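Local coordinates for dioxygenase (Pseudomonas brassicacearum, PDB 5V2D), which probably cleaves the central double bond of lignostilbenes with dioxygen at a histidine-bound iron, as a member of the carotenoid cleavage oxygenase family, at residues Asp47-Gly52 against Arg483-Phe488; Ala243-Val248 against Ile381-Ala386; Lys295-Gly300 against Glu360-Pro365; Asn400-Pro405 against Leu460-Arg465. All blocks are in the same frame, centred on the assembly; numbering follows the deposited sequence.

How the contacts relate
The four contacts lie on the beta propeller that is the fold of this family, their centres 19 to 25 Å from the centre of the chain. Contact 2 is largely buried, contact 1 partly so, and contacts 3 and 4 lie at the surface. Contacts 1 and 4 are neighbours, their centres about 19 Å apart, and both touch the sheet that holds strands 465-472 and 482-486; contacts 2 and 3 likewise reach one sheet, that of strands 247-252 and 292-298. Paired backbone and a salt-bridge network make contact 1, whereas contact 2 relies on a glycine, an ion pair and water, contact 3 on a single bridge and prolines, and contact 4 on side-chain packing and one water.

Contact 1 of 4, residues Asp47-Gly52 against Arg483-Phe488; sequences DLEIEG and RIRIPF
Leu48 and Ile484 form the apolar centre, their side chains crossing at about a right angle with Leu48 CB 3.7 Å from Ile484 CG2. The branch of Leu48 ending in CD2 passes on to Pro487. Ile50 lies alongside Ile484, pointing the same way, with Ile50 CG1 4.1 Å from Ile484 CG1. Val97 and Phe90 of neighbouring strands also pack on Leu48.

Around this centre the backbones pair as antiparallel strands. Glu51 and Arg483 are a hydrogen-bonded pair, with Glu51 N 2.9 Å from Arg483 O and Arg483 N 2.8 Å from Glu51 O; Ile50 and Ile484 are the adjoining non-hydrogen-bonded pair. Arg485 N then gives a nearly straight bond of 165° to Glu49 O, and a water joins Glu49 N to Arg485 O.

At the polar edge the extended chain of Arg485 carries its guanidinium between two carboxylates. NH2 of Arg485 lies 3.3 Å from Glu51 OE2, the planes 23° apart, and NH1 reaches Glu49 OE2 in a longer salt bridge of 3.7 Å. Arg483 pairs instead with Glu467. Shared by two acids, Arg485 probably offsets their mutual repulsion where strand 50-52 borders the sheet.

Contact 2 of 4, residues Ala243-Val248 against Ile381-Ala386; sequences ATERYV and IGRQYA
Gly382 fits closely against the backbone of Ala243 and Thr244 in the tight part of the contact. Gly382 CA lies 3.3 Å from Ala243 O in a CA-H...O contact, and the backbone angles of the glycine, with phi at 86°, suit a residue without CB. Packing is also close where Glu245 CG sits over the centre of one face of the Arg383 guanidinium, 3.4 Å from Arg383 NE, the two side chains crossing at about a right angle. Bends at chi2 (-73°) and chi3 (114°) fold the arginine under this methylene.

The rest is looser, held by charge and water. Gly382 O takes a weak, bent hydrogen bond of 3.5 Å from Glu245 N. Glu245 OE2 is 4.0 Å from Arg383 NH1, well out of the guanidinium plane, a long ion pair of charges only, with no N-H directed at the oxygen; NH2 has its firmer partner in Asp192. One water lies among Glu245 N, Glu245 OE1 and Gly382 O, and a second links Glu245 OE1 to Gln384 N.

A leucine in place of Arg383 would probably leave Asp192 without this partner and uncover the methylene of Glu245.

The turn between strands 242-243 and 247-252 thereby meets the loop that precedes strand 387-392. Strand 301-311 flanks both sides, Asp310 hydrogen-bonding Thr244 OG1 and Asn307 OD1 accepting from Gly382 N.

Contact 3 of 4, residues Lys295-Gly300 against Glu360-Pro365; sequences KGPMDG and EVEPQP
Lys295, Val361 and Pro297 bury the most surface here, and the carbonyl of Lys295 is where residues 295-300 and 360-365 join. Val361 N donates to Lys295 O across 2.8 Å, with an N-H...O angle of 158° and the donor tilted 30° from the carbonyl plane. Lys295 O is also approached by Glu360 CA at 3.3 Å in a CA-H...O contact, and Val361 CG2 lies 3.4 Å from it. That methyl group stands between the backbone N and the carbonyl carbon of its own residue, a rotation that brings it against the lysine carbonyl.

Beyond its backbone, Lys295 crosses Glu360 at a slant, CD lying 3.8 Å from Glu360 OE2. The charged ends do not pair directly: Lys295 NZ stands 4.8 Å from Glu360 OE2, and another acidic neighbour, Asp359, is a weak, long partner. The attraction is therefore probably diffuse.

Pro297 carries the other end of the contact. Pro297 CD is 3.6 Å from Val361 O, an oxygen that also receives Gly296 CA in a fairly straight CA-H...O contact. Farther along, Pro297 and Pro363 reach toward each other, with 4.1 Å between their CD atoms. Since a proline nitrogen has no hydrogen to donate, neither residue can extend the pairing through its amide.

Lys295 and Glu360 thus make a single bridge between strand 292-298, outermost in its sheet, and the segment leading into strand 364-365, the border of another. Gln277 bonds the backbone of Gly296 and Pro297 on one flank; Trp350 of strand 345-353 packs on Val361 and Pro363 on the other.

Contact 4 of 4, residues Asn400-Pro405 against Leu460-Arg465; sequences NPANGP and LIAEER
An Asx turn that leads into a short 3-10 segment meets the connection between two antiparallel propeller strands, where Asn403 and Ala402 pack on Ile461 and Ala462. In the turn, Asn400 OD1 accepts from Ala402 N at 3.0 Å, the donor standing well above the carbonyl plane of the amide. The facing connection, between strands 452-460 and 465-472, has a G1 beta bulge in which Glu464 and Arg465 both oppose Leu460.

Asn403 is central to the packing. Its side chain crosses that of Ile461 at about a right angle, placing Asn403 CG 3.6 Å from Ile461 CG1 and CB near the CD1 methyl. The isoleucine presents these atoms because chi1 of 58° sets CG1 between its backbone N and carbonyl carbon; its side chain also touches Ala34 and Leu35 of helix 33-36.

No direct hydrogen bond crosses between the segments. Asn403 ND2 instead donates to Asp431 O, and Asn400 ND2 bonds Ser432, so the loop at 431-432 ties down both amides. An alanine at Asn403 would probably leave Asp431 O without this donor and open a gap beside Ile461.

Ala462 points its CB at residues 400-403, with Ala462 CB 3.5 Å from Asn403 OD1 and 3.9 Å from Asn400 ND2. A water donates to both carbonyls, lying 3.0 Å from Asn403 O and 3.3 Å from Ile461 O.

Contact 1 of 4, residues Asp47-Gly52 against Arg483-Phe488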
loop_
_atom_site.group_PDB
_atom_site.type_symbol
_atom_site.label_atom_id
_atom_site.label_comp_id
_atom_site.label_asym_id
_atom_site.label_seq_id
_atom_site.Cartn_x
_atom_site.Cartn_y
_atom_site.Cartn_z
ATOM N N ASP A 47 -8.124 26.138 -3.083
ATOM C CA ASP A 47 -7.173 26.645 -2.104
ATOM C C ASP A 47 -7.578 26.182 -0.730
ATOM O O ASP A 47 -8.770 26.256 -0.325
ATOM C CB ASP A 47 -7.154 28.215 -2.101
ATOM C CG ASP A 47 -5.958 28.766 -1.293
ATOM O OD1 ASP A 47 -4.771 28.475 -1.636
ATOM O OD2 ASP A 47 -6.266 29.468 -0.356
ATOM N N LEU A 48 -6.609 25.625 -0.018
ATOM C CA LEU A 48 -6.900 25.022 1.282
ATOM C C LEU A 48 -6.423 25.954 2.391
ATOM O O LEU A 48 -5.365 26.519 2.253
ATOM C CB LEU A 48 -6.277 23.674 1.368
ATOM C CG LEU A 48 -6.864 22.613 0.421
ATOM C CD1 LEU A 48 -5.981 21.399 0.302
ATOM C CD2 LEU A 48 -8.250 22.141 0.857
ATOM N N GLU A 49 -7.201 26.072 3.446
ATOM C CA GLU A 49 -6.825 26.837 4.650
ATOM C C GLU A 49 -5.672 26.158 5.338
ATOM O O GLU A 49 -5.710 24.907 5.533
ATOM C CB GLU A 49 -7.916 26.832 5.721
ATOM C CG GLU A 49 -9.128 27.654 5.437
ATOM C CD GLU A 49 -10.028 27.796 6.672
ATOM O OE1 GLU A 49 -10.832 26.866 6.880
ATOM O OE2 GLU A 49 -9.859 28.798 7.477
ATOM N N ILE A 50 -4.690 26.937 5.808
ATOM C CA ILE A 50 -3.541 26.405 6.480
ATOM C C ILE A 50 -3.345 27.074 7.837
ATOM O O ILE A 50 -3.320 28.289 7.906
ATOM C CB ILE A 50 -2.288 26.644 5.627
ATOM C CG1 ILE A 50 -2.488 26.044 4.224
ATOM C CG2 ILE A 50 -1.018 26.051 6.285
ATOM C CD1 ILE A 50 -1.277 26.272 3.372
ATOM N N GLU A 51 -3.247 26.311 8.911
ATOM C CA GLU A 51 -2.925 26.780 10.233
ATOM C C GLU A 51 -1.445 26.580 10.357
ATOM O O GLU A 51 -0.918 25.495 10.028
ATOM C CB GLU A 51 -3.718 25.950 11.272
ATOM C CG GLU A 51 -3.395 26.302 12.724
ATOM C CD GLU A 51 -4.057 25.425 13.813
ATOM O OE1 GLU A 51 -3.591 25.585 14.948
ATOM O OE2 GLU A 51 -5.056 24.648 13.613
ATOM N N GLY A 52 -0.744 27.592 10.901
ATOM C CA GLY A 52 0.714 27.467 11.082
ATOM C C GLY A 52 1.376 28.075 9.884
ATOM O O GLY A 52 0.851 28.998 9.353
ATOM N N ARG A 483 -0.858 22.713 9.415
ATOM C CA ARG A 483 -2.032 21.845 9.282
ATOM C C ARG A 483 -2.898 22.366 8.168
ATOM O O ARG A 483 -3.390 23.493 8.229
ATOM C CB ARG A 483 -2.863 21.800 10.553
ATOM C CG ARG A 483 -2.094 21.314 11.800
ATOM C CD ARG A 483 -3.025 21.372 12.964
ATOM N NE ARG A 483 -2.492 20.897 14.215
ATOM C CZ ARG A 483 -2.854 19.757 14.806
ATOM N NH1 ARG A 483 -3.722 18.903 14.300
ATOM N NH2 ARG A 483 -2.307 19.427 15.920
ATOM N N ILE A 484 -3.043 21.546 7.126
ATOM C CA ILE A 484 -3.832 21.924 5.951
ATOM C C ILE A 484 -5.245 21.363 6.107
ATOM O O ILE A 484 -5.436 20.137 6.097
ATOM C CB ILE A 484 -3.137 21.427 4.685
ATOM C CG1 ILE A 484 -1.723 22.015 4.606
ATOM C CG2 ILE A 484 -3.933 21.748 3.471
ATOM C CD1 ILE A 484 -0.852 21.082 3.741
ATOM N N ARG A 485 -6.240 22.251 6.289
ATOM C CA ARG A 485 -7.578 21.787 6.635
ATOM C C ARG A 485 -8.280 21.372 5.326
ATOM O O ARG A 485 -8.117 22.022 4.315
ATOM C CB ARG A 485 -8.392 22.864 7.310
ATOM C CG ARG A 485 -7.917 23.227 8.708
ATOM C CD ARG A 485 -9.000 24.124 9.384
ATOM N NE ARG A 485 -8.399 24.718 10.576
ATOM C CZ ARG A 485 -7.778 25.888 10.649
ATOM N NH1 ARG A 485 -7.715 26.709 9.610
ATOM N NH2 ARG A 485 -7.285 26.276 11.821
ATOM N N ILE A 486 -8.961 20.261 5.370
ATOM C CA ILE A 486 -9.721 19.719 4.209
ATOM C C ILE A 486 -11.169 19.867 4.609
ATOM O O ILE A 486 -11.558 19.466 5.702
ATOM C CB ILE A 486 -9.334 18.267 3.967
ATOM C CG1 ILE A 486 -7.838 18.208 3.666
ATOM C CG2 ILE A 486 -10.024 17.756 2.701
ATOM C CD1 ILE A 486 -7.229 16.928 4.030
ATOM N N PRO A 487 -12.009 20.413 3.717
ATOM C CA PRO A 487 -13.366 20.705 4.085
ATOM C C PRO A 487 -14.341 19.523 4.075
ATOM O O PRO A 487 -15.554 19.700 4.289
ATOM C CB PRO A 487 -13.760 21.705 3.024
ATOM C CG PRO A 487 -12.917 21.405 1.872
ATOM C CD PRO A 487 -11.624 21.032 2.451
ATOM N N PHE A 488 -13.832 18.350 3.794
ATOM C CA PHE A 488 -14.577 17.113 3.881
ATOM C C PHE A 488 -13.694 16.028 4.394
ATOM O O PHE A 488 -12.494 16.129 4.313
ATOM C CB PHE A 488 -15.246 16.710 2.495
ATOM C CG PHE A 488 -14.255 16.420 1.402
ATOM C CD1 PHE A 488 -13.763 15.169 1.224
ATOM C CD2 PHE A 488 -13.860 17.398 0.529
ATOM C CE1 PHE A 488 -12.811 14.878 0.187
ATOM C CE2 PHE A 488 -12.856 17.151 -0.441
ATOM C CZ PHE A 488 -12.360 15.880 -0.595
HETATM O O HOH W 1 -9.580 24.306 3.565
#

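Contact 2 of 4, residues Ala243-Val248 against Ile381-Ala386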
loop_
_atom_site.group_PDB
_atom_site.type_symbol
_atom_site.label_atom_id
_atom_site.label_comp_id
_atom_site.label_asym_id
_atom_site.label_seq_id
_atom_site.Cartn_x
_atom_site.Cartn_y
_atom_site.Cartn_z
ATOM N N ALA A 243 14.165 -4.244 -3.626
ATOM C CA ALA A 243 15.132 -4.124 -4.711
ATOM C C ALA A 243 16.358 -3.407 -4.170
ATOM O O ALA A 243 16.241 -2.467 -3.366
ATOM C CB ALA A 243 14.536 -3.399 -5.913
ATOM N N THR A 244 17.515 -3.987 -4.406
ATOM C CA THR A 244 18.753 -3.404 -3.938
ATOM C C THR A 244 19.564 -3.058 -5.166
ATOM O O THR A 244 19.101 -3.209 -6.291
ATOM C CB THR A 244 19.515 -4.319 -2.942
ATOM O OG1 THR A 244 20.093 -5.424 -3.614
ATOM C CG2 THR A 244 18.597 -4.881 -1.860
ATOM N N GLU A 245 20.805 -2.626 -4.951
ATOM C CA GLU A 245 21.663 -2.299 -6.125
ATOM C C GLU A 245 21.871 -3.509 -6.975
ATOM O O GLU A 245 21.833 -3.423 -8.163
ATOM C CB GLU A 245 23.038 -1.769 -5.659
ATOM C CG GLU A 245 22.865 -0.344 -5.074
ATOM C CD GLU A 245 24.050 0.142 -4.234
ATOM O OE1 GLU A 245 24.441 -0.502 -3.166
ATOM O OE2 GLU A 245 24.570 1.195 -4.681
ATOM N N ARG A 246 22.067 -4.670 -6.371
ATOM C CA ARG A 246 22.374 -5.874 -7.109
ATOM C C ARG A 246 21.375 -7.005 -7.029
ATOM O O ARG A 246 21.545 -7.988 -7.751
ATOM C CB ARG A 246 23.768 -6.385 -6.670
ATOM C CG ARG A 246 24.914 -5.480 -7.200
ATOM C CD ARG A 246 26.138 -5.626 -6.330
ATOM N NE ARG A 246 25.972 -4.983 -5.009
ATOM C CZ ARG A 246 26.265 -3.723 -4.686
ATOM N NH1 ARG A 246 26.743 -2.865 -5.571
ATOM N NH2 ARG A 246 26.038 -3.286 -3.433
ATOM N N TYR A 247 20.365 -6.922 -6.148
ATOM C CA TYR A 247 19.455 -8.052 -5.948
ATOM C C TYR A 247 18.001 -7.592 -5.880
ATOM O O TYR A 247 17.702 -6.424 -5.647
ATOM C CB TYR A 247 19.765 -8.804 -4.660
ATOM C CG TYR A 247 21.088 -9.476 -4.737
ATOM C CD1 TYR A 247 21.248 -10.689 -5.395
ATOM C CD2 TYR A 247 22.216 -8.843 -4.220
ATOM C CE1 TYR A 247 22.482 -11.245 -5.547
ATOM C CE2 TYR A 247 23.490 -9.405 -4.362
ATOM C CZ TYR A 247 23.600 -10.616 -5.000
ATOM O OH TYR A 247 24.786 -11.205 -5.151
ATOM N N VAL A 248 17.111 -8.552 -6.081
ATOM C CA VAL A 248 15.678 -8.399 -5.880
ATOM C C VAL A 248 15.265 -9.532 -4.935
ATOM O O VAL A 248 15.756 -10.629 -5.057
ATOM C CB VAL A 248 15.009 -8.529 -7.238
ATOM C CG1 VAL A 248 13.516 -8.595 -7.113
ATOM C CG2 VAL A 248 15.375 -7.321 -8.070
ATOM N N ILE A 381 16.335 4.562 -1.574
ATOM C CA ILE A 381 15.725 3.260 -1.889
ATOM C C ILE A 381 16.791 2.303 -2.436
ATOM O O ILE A 381 17.471 2.604 -3.409
ATOM C CB ILE A 381 14.561 3.446 -2.859
ATOM C CG1 ILE A 381 13.380 3.981 -2.035
ATOM C CG2 ILE A 381 14.188 2.115 -3.504
ATOM C CD1 ILE A 381 12.152 4.303 -2.931
ATOM N N GLY A 382 16.932 1.137 -1.835
ATOM C CA GLY A 382 17.892 0.191 -2.368
ATOM C C GLY A 382 19.336 0.339 -1.891
ATOM O O GLY A 382 20.192 -0.464 -2.282
ATOM N N ARG A 383 19.607 1.331 -1.059
ATOM C CA ARG A 383 20.997 1.626 -0.659
ATOM C C ARG A 383 21.065 1.603 0.864
ATOM O O ARG A 383 20.044 1.734 1.599
ATOM C CB ARG A 383 21.485 3.034 -1.076
ATOM C CG ARG A 383 21.062 3.646 -2.385
ATOM C CD ARG A 383 21.739 3.021 -3.638
ATOM N NE ARG A 383 20.746 2.314 -4.502
ATOM C CZ ARG A 383 20.687 2.312 -5.842
ATOM N NH1 ARG A 383 21.568 2.992 -6.567
ATOM N NH2 ARG A 383 19.753 1.590 -6.474
ATOM N N GLN A 384 22.282 1.604 1.347
ATOM C CA GLN A 384 22.533 1.696 2.774
ATOM C C GLN A 384 21.863 2.981 3.280
ATOM O O GLN A 384 21.872 4.048 2.635
ATOM C CB GLN A 384 24.088 1.775 3.034
ATOM C CG GLN A 384 24.798 0.882 4.062
ATOM C CD GLN A 384 24.074 0.598 5.391
ATOM O OE1 GLN A 384 22.871 0.883 5.672
ATOM N NE2 GLN A 384 24.796 -0.192 6.161
ATOM N N TYR A 385 21.267 2.907 4.432
ATOM C CA TYR A 385 20.412 3.957 4.919
ATOM C C TYR A 385 20.345 3.839 6.410
ATOM O O TYR A 385 20.682 2.804 6.937
ATOM C CB TYR A 385 18.996 3.852 4.274
ATOM C CG TYR A 385 18.075 2.893 4.951
ATOM C CD1 TYR A 385 16.922 3.335 5.535
ATOM C CD2 TYR A 385 18.341 1.500 4.978
ATOM C CE1 TYR A 385 16.044 2.443 6.172
ATOM C CE2 TYR A 385 17.501 0.612 5.619
ATOM C CZ TYR A 385 16.351 1.084 6.202
ATOM O OH TYR A 385 15.494 0.288 6.881
ATOM N N ALA A 386 19.861 4.895 7.068
ATOM C CA ALA A 386 19.811 4.947 8.519
ATOM C C ALA A 386 18.551 5.499 9.160
ATOM O O ALA A 386 18.524 5.688 10.382
ATOM C CB ALA A 386 21.025 5.745 9.050
HETATM O O HOH W 2 22.241 -2.135 -2.206
HETATM O O HOH W 3 24.291 0.766 -0.327
#

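Contact 3 of 4, residues Lys295-Gly300 against Glu360-Pro365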
loop_
_atom_site.group_PDB
_atom_site.type_symbol
_atom_site.label_atom_id
_atom_site.label_comp_id
_atom_site.label_asym_id
_atom_site.label_seq_id
_atom_site.Cartn_x
_atom_site.Cartn_y
_atom_site.Cartn_z
ATOM N N LYS A 295 14.081 -19.648 3.764
ATOM C CA LYS A 295 12.909 -19.935 4.556
ATOM C C LYS A 295 12.972 -19.320 5.917
ATOM O O LYS A 295 13.913 -19.559 6.666
ATOM C CB LYS A 295 12.808 -21.435 4.817
ATOM C CG LYS A 295 12.497 -22.233 3.590
ATOM C CD LYS A 295 12.686 -23.723 3.933
ATOM C CE LYS A 295 11.711 -24.641 3.184
ATOM N NZ LYS A 295 12.507 -25.861 2.995
ATOM N N GLY A 296 11.885 -18.675 6.315
ATOM C CA GLY A 296 11.730 -18.083 7.623
ATOM C C GLY A 296 10.692 -18.873 8.428
ATOM O O GLY A 296 10.210 -19.895 7.995
ATOM N N PRO A 297 10.374 -18.413 9.623
ATOM C CA PRO A 297 9.400 -19.061 10.466
ATOM C C PRO A 297 8.020 -19.253 9.887
ATOM O O PRO A 297 7.520 -18.467 9.046
ATOM C CB PRO A 297 9.282 -18.101 11.672
ATOM C CG PRO A 297 10.607 -17.395 11.723
ATOM C CD PRO A 297 11.007 -17.258 10.294
ATOM N N MET A 298 7.351 -20.270 10.418
ATOM C CA MET A 298 5.964 -20.512 10.095
ATOM C C MET A 298 5.082 -19.603 10.905
ATOM O O MET A 298 5.492 -19.040 11.911
ATOM C CB MET A 298 5.576 -21.957 10.396
ATOM C CG MET A 298 6.424 -22.969 9.639
ATOM S SD MET A 298 5.968 -24.698 10.020
ATOM C CE MET A 298 5.574 -24.700 11.786
ATOM N N ASP A 299 3.857 -19.455 10.415
ATOM C CA ASP A 299 2.803 -18.700 11.099
ATOM C C ASP A 299 3.192 -17.241 11.405
ATOM O O ASP A 299 2.888 -16.683 12.463
ATOM C CB ASP A 299 2.314 -19.426 12.371
ATOM C CG ASP A 299 0.895 -19.060 12.736
ATOM O OD1 ASP A 299 0.085 -18.569 11.874
ATOM O OD2 ASP A 299 0.591 -19.243 13.925
ATOM N N GLY A 300 3.883 -16.651 10.435
ATOM C CA GLY A 300 4.277 -15.279 10.465
ATOM C C GLY A 300 4.048 -14.684 9.082
ATOM O O GLY A 300 3.987 -15.415 8.117
ATOM N N GLU A 360 17.790 -21.372 6.176
ATOM C CA GLU A 360 16.866 -20.974 7.261
ATOM C C GLU A 360 17.265 -19.584 7.739
ATOM O O GLU A 360 18.434 -19.325 7.926
ATOM C CB GLU A 360 16.921 -21.949 8.443
ATOM C CG GLU A 360 16.873 -23.437 8.063
ATOM C CD GLU A 360 15.463 -24.022 7.949
ATOM O OE1 GLU A 360 14.784 -24.028 8.996
ATOM O OE2 GLU A 360 15.025 -24.527 6.861
ATOM N N VAL A 361 16.307 -18.677 7.893
ATOM C CA VAL A 361 16.598 -17.309 8.361
ATOM C C VAL A 361 15.644 -16.993 9.466
ATOM O O VAL A 361 14.458 -17.420 9.473
ATOM C CB VAL A 361 16.459 -16.226 7.237
ATOM C CG1 VAL A 361 17.559 -16.382 6.201
ATOM C CG2 VAL A 361 15.146 -16.357 6.476
ATOM N N GLU A 362 16.167 -16.235 10.412
ATOM C CA GLU A 362 15.387 -15.641 11.434
ATOM C C GLU A 362 15.503 -14.109 11.369
ATOM O O GLU A 362 16.585 -13.584 11.225
ATOM C CB GLU A 362 15.761 -16.230 12.777
ATOM C CG GLU A 362 14.849 -17.454 12.969
ATOM C CD GLU A 362 15.169 -18.302 14.167
ATOM O OE1 GLU A 362 15.516 -17.766 15.253
ATOM O OE2 GLU A 362 15.054 -19.530 14.003
ATOM N N PRO A 363 14.361 -13.440 11.521
ATOM C CA PRO A 363 14.381 -11.997 11.474
ATOM C C PRO A 363 14.845 -11.432 12.836
ATOM O O PRO A 363 14.625 -12.069 13.849
ATOM C CB PRO A 363 12.882 -11.678 11.213
ATOM C CG PRO A 363 12.135 -12.788 11.917
ATOM C CD PRO A 363 12.976 -13.994 11.672
ATOM N N GLN A 364 15.512 -10.294 12.827
ATOM C CA GLN A 364 16.063 -9.637 14.024
ATOM C C GLN A 364 15.349 -8.331 14.251
ATOM O O GLN A 364 15.183 -7.559 13.316
ATOM C CB GLN A 364 17.598 -9.420 13.891
ATOM C CG GLN A 364 18.378 -10.743 13.631
ATOM C CD GLN A 364 18.111 -11.848 14.713
ATOM O OE1 GLN A 364 18.116 -11.567 15.909
ATOM N NE2 GLN A 364 17.830 -13.084 14.279
ATOM N N PRO A 365 14.956 -8.065 15.480
ATOM C CA PRO A 365 14.155 -6.867 15.713
ATOM C C PRO A 365 14.914 -5.581 15.600
ATOM O O PRO A 365 16.051 -5.485 15.995
ATOM C CB PRO A 365 13.599 -7.051 17.158
ATOM C CG PRO A 365 14.443 -8.081 17.812
ATOM C CD PRO A 365 15.110 -8.898 16.699
#

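Contact 4 of 4, residues Asn400-Pro405 against Leu460-Arg465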
loop_
_atom_site.group_PDB
_atom_site.type_symbol
_atom_site.label_atom_id
_atom_site.label_comp_id
_atom_site.label_asym_id
_atom_site.label_seq_id
_atom_site.Cartn_x
_atom_site.Cartn_y
_atom_site.Cartn_z
ATOM N N ASN A 400 -10.194 8.798 23.013
ATOM C CA ASN A 400 -11.497 9.417 23.252
ATOM C C ASN A 400 -12.605 8.416 22.911
ATOM O O ASN A 400 -12.654 7.921 21.791
ATOM C CB ASN A 400 -11.592 10.676 22.397
ATOM C CG ASN A 400 -12.877 11.443 22.586
ATOM O OD1 ASN A 400 -13.801 11.009 23.289
ATOM N ND2 ASN A 400 -12.957 12.567 21.932
ATOM N N PRO A 401 -13.493 8.086 23.877
ATOM C CA PRO A 401 -14.542 7.088 23.522
ATOM C C PRO A 401 -15.545 7.585 22.426
ATOM O O PRO A 401 -16.129 6.748 21.724
ATOM C CB PRO A 401 -15.228 6.777 24.865
ATOM C CG PRO A 401 -14.379 7.444 25.917
ATOM C CD PRO A 401 -13.682 8.591 25.257
ATOM N N ALA A 402 -15.663 8.895 22.218
ATOM C CA ALA A 402 -16.425 9.417 21.051
ATOM C C ALA A 402 -15.794 9.085 19.676
ATOM O O ALA A 402 -16.380 9.407 18.637
ATOM C CB ALA A 402 -16.599 10.939 21.150
ATOM N N ASN A 403 -14.618 8.477 19.684
ATOM C CA ASN A 403 -14.042 7.949 18.464
ATOM C C ASN A 403 -14.819 6.750 17.950
ATOM O O ASN A 403 -14.681 6.429 16.784
ATOM C CB ASN A 403 -12.580 7.490 18.651
ATOM C CG ASN A 403 -11.627 8.626 19.025
ATOM O OD1 ASN A 403 -11.984 9.822 18.918
ATOM N ND2 ASN A 403 -10.417 8.256 19.471
ATOM N N GLY A 404 -15.614 6.093 18.793
ATOM C CA GLY A 404 -16.223 4.824 18.394
ATOM C C GLY A 404 -15.272 3.692 18.635
ATOM O O GLY A 404 -14.218 3.886 19.255
ATOM N N PRO A 405 -15.627 2.476 18.199
ATOM C CA PRO A 405 -14.683 1.358 18.431
ATOM C C PRO A 405 -13.439 1.505 17.656
ATOM O O PRO A 405 -13.469 2.136 16.594
ATOM C CB PRO A 405 -15.435 0.097 17.940
ATOM C CG PRO A 405 -16.574 0.634 17.126
ATOM C CD PRO A 405 -16.853 2.061 17.494
ATOM N N LEU A 460 -9.259 13.083 12.248
ATOM C CA LEU A 460 -9.748 13.524 13.536
ATOM C C LEU A 460 -11.075 12.825 13.668
ATOM O O LEU A 460 -12.110 13.299 13.177
ATOM C CB LEU A 460 -9.888 15.025 13.566
ATOM C CG LEU A 460 -8.729 15.983 13.893
ATOM C CD1 LEU A 460 -7.601 15.385 14.661
ATOM C CD2 LEU A 460 -8.161 16.592 12.645
ATOM N N ILE A 461 -11.036 11.655 14.256
ATOM C CA ILE A 461 -12.107 10.713 14.055
ATOM C C ILE A 461 -13.321 10.928 14.914
ATOM O O ILE A 461 -14.394 10.444 14.530
ATOM C CB ILE A 461 -11.651 9.269 14.154
ATOM C CG1 ILE A 461 -11.012 8.923 15.458
ATOM C CG2 ILE A 461 -10.679 8.937 13.062
ATOM C CD1 ILE A 461 -10.631 7.445 15.512
ATOM N N ALA A 462 -13.202 11.685 16.004
ATOM C CA ALA A 462 -14.377 12.071 16.777
ATOM C C ALA A 462 -15.115 13.156 16.051
ATOM O O ALA A 462 -16.311 13.177 16.113
ATOM C CB ALA A 462 -13.964 12.560 18.163
ATOM N N GLU A 463 -14.436 14.053 15.359
ATOM C CA GLU A 463 -15.152 15.108 14.621
ATOM C C GLU A 463 -15.496 14.690 13.202
ATOM O O GLU A 463 -16.175 15.400 12.529
ATOM C CB GLU A 463 -14.335 16.366 14.562
ATOM C CG GLU A 463 -13.878 16.853 15.929
ATOM C CD GLU A 463 -12.849 18.002 15.711
ATOM O OE1 GLU A 463 -11.738 17.993 16.245
ATOM O OE2 GLU A 463 -13.078 18.950 14.904
ATOM N N GLU A 464 -14.981 13.560 12.739
ATOM C CA GLU A 464 -15.027 13.192 11.298
ATOM C C GLU A 464 -14.494 14.305 10.379
ATOM O O GLU A 464 -15.129 14.666 9.404
ATOM C CB GLU A 464 -16.455 12.794 10.834
ATOM C CG GLU A 464 -17.007 11.682 11.725
ATOM C CD GLU A 464 -18.106 10.832 11.118
ATOM O OE1 GLU A 464 -18.797 11.249 10.159
ATOM O OE2 GLU A 464 -18.256 9.713 11.635
ATOM N N ARG A 465 -13.337 14.810 10.702
ATOM C CA ARG A 465 -12.642 15.894 9.982
ATOM C C ARG A 465 -11.289 15.327 9.578
ATOM O O ARG A 465 -10.808 14.376 10.191
ATOM C CB ARG A 465 -12.409 17.106 10.943
ATOM C CG ARG A 465 -12.274 18.447 10.292
ATOM C CD ARG A 465 -12.553 19.651 11.219
ATOM N NE ARG A 465 -11.717 19.602 12.446
ATOM C CZ ARG A 465 -10.415 19.958 12.584
ATOM N NH1 ARG A 465 -9.609 20.330 11.583
ATOM N NH2 ARG A 465 -9.845 19.956 13.805
HETATM O O HOH W 4 -15.137 7.299 13.964
#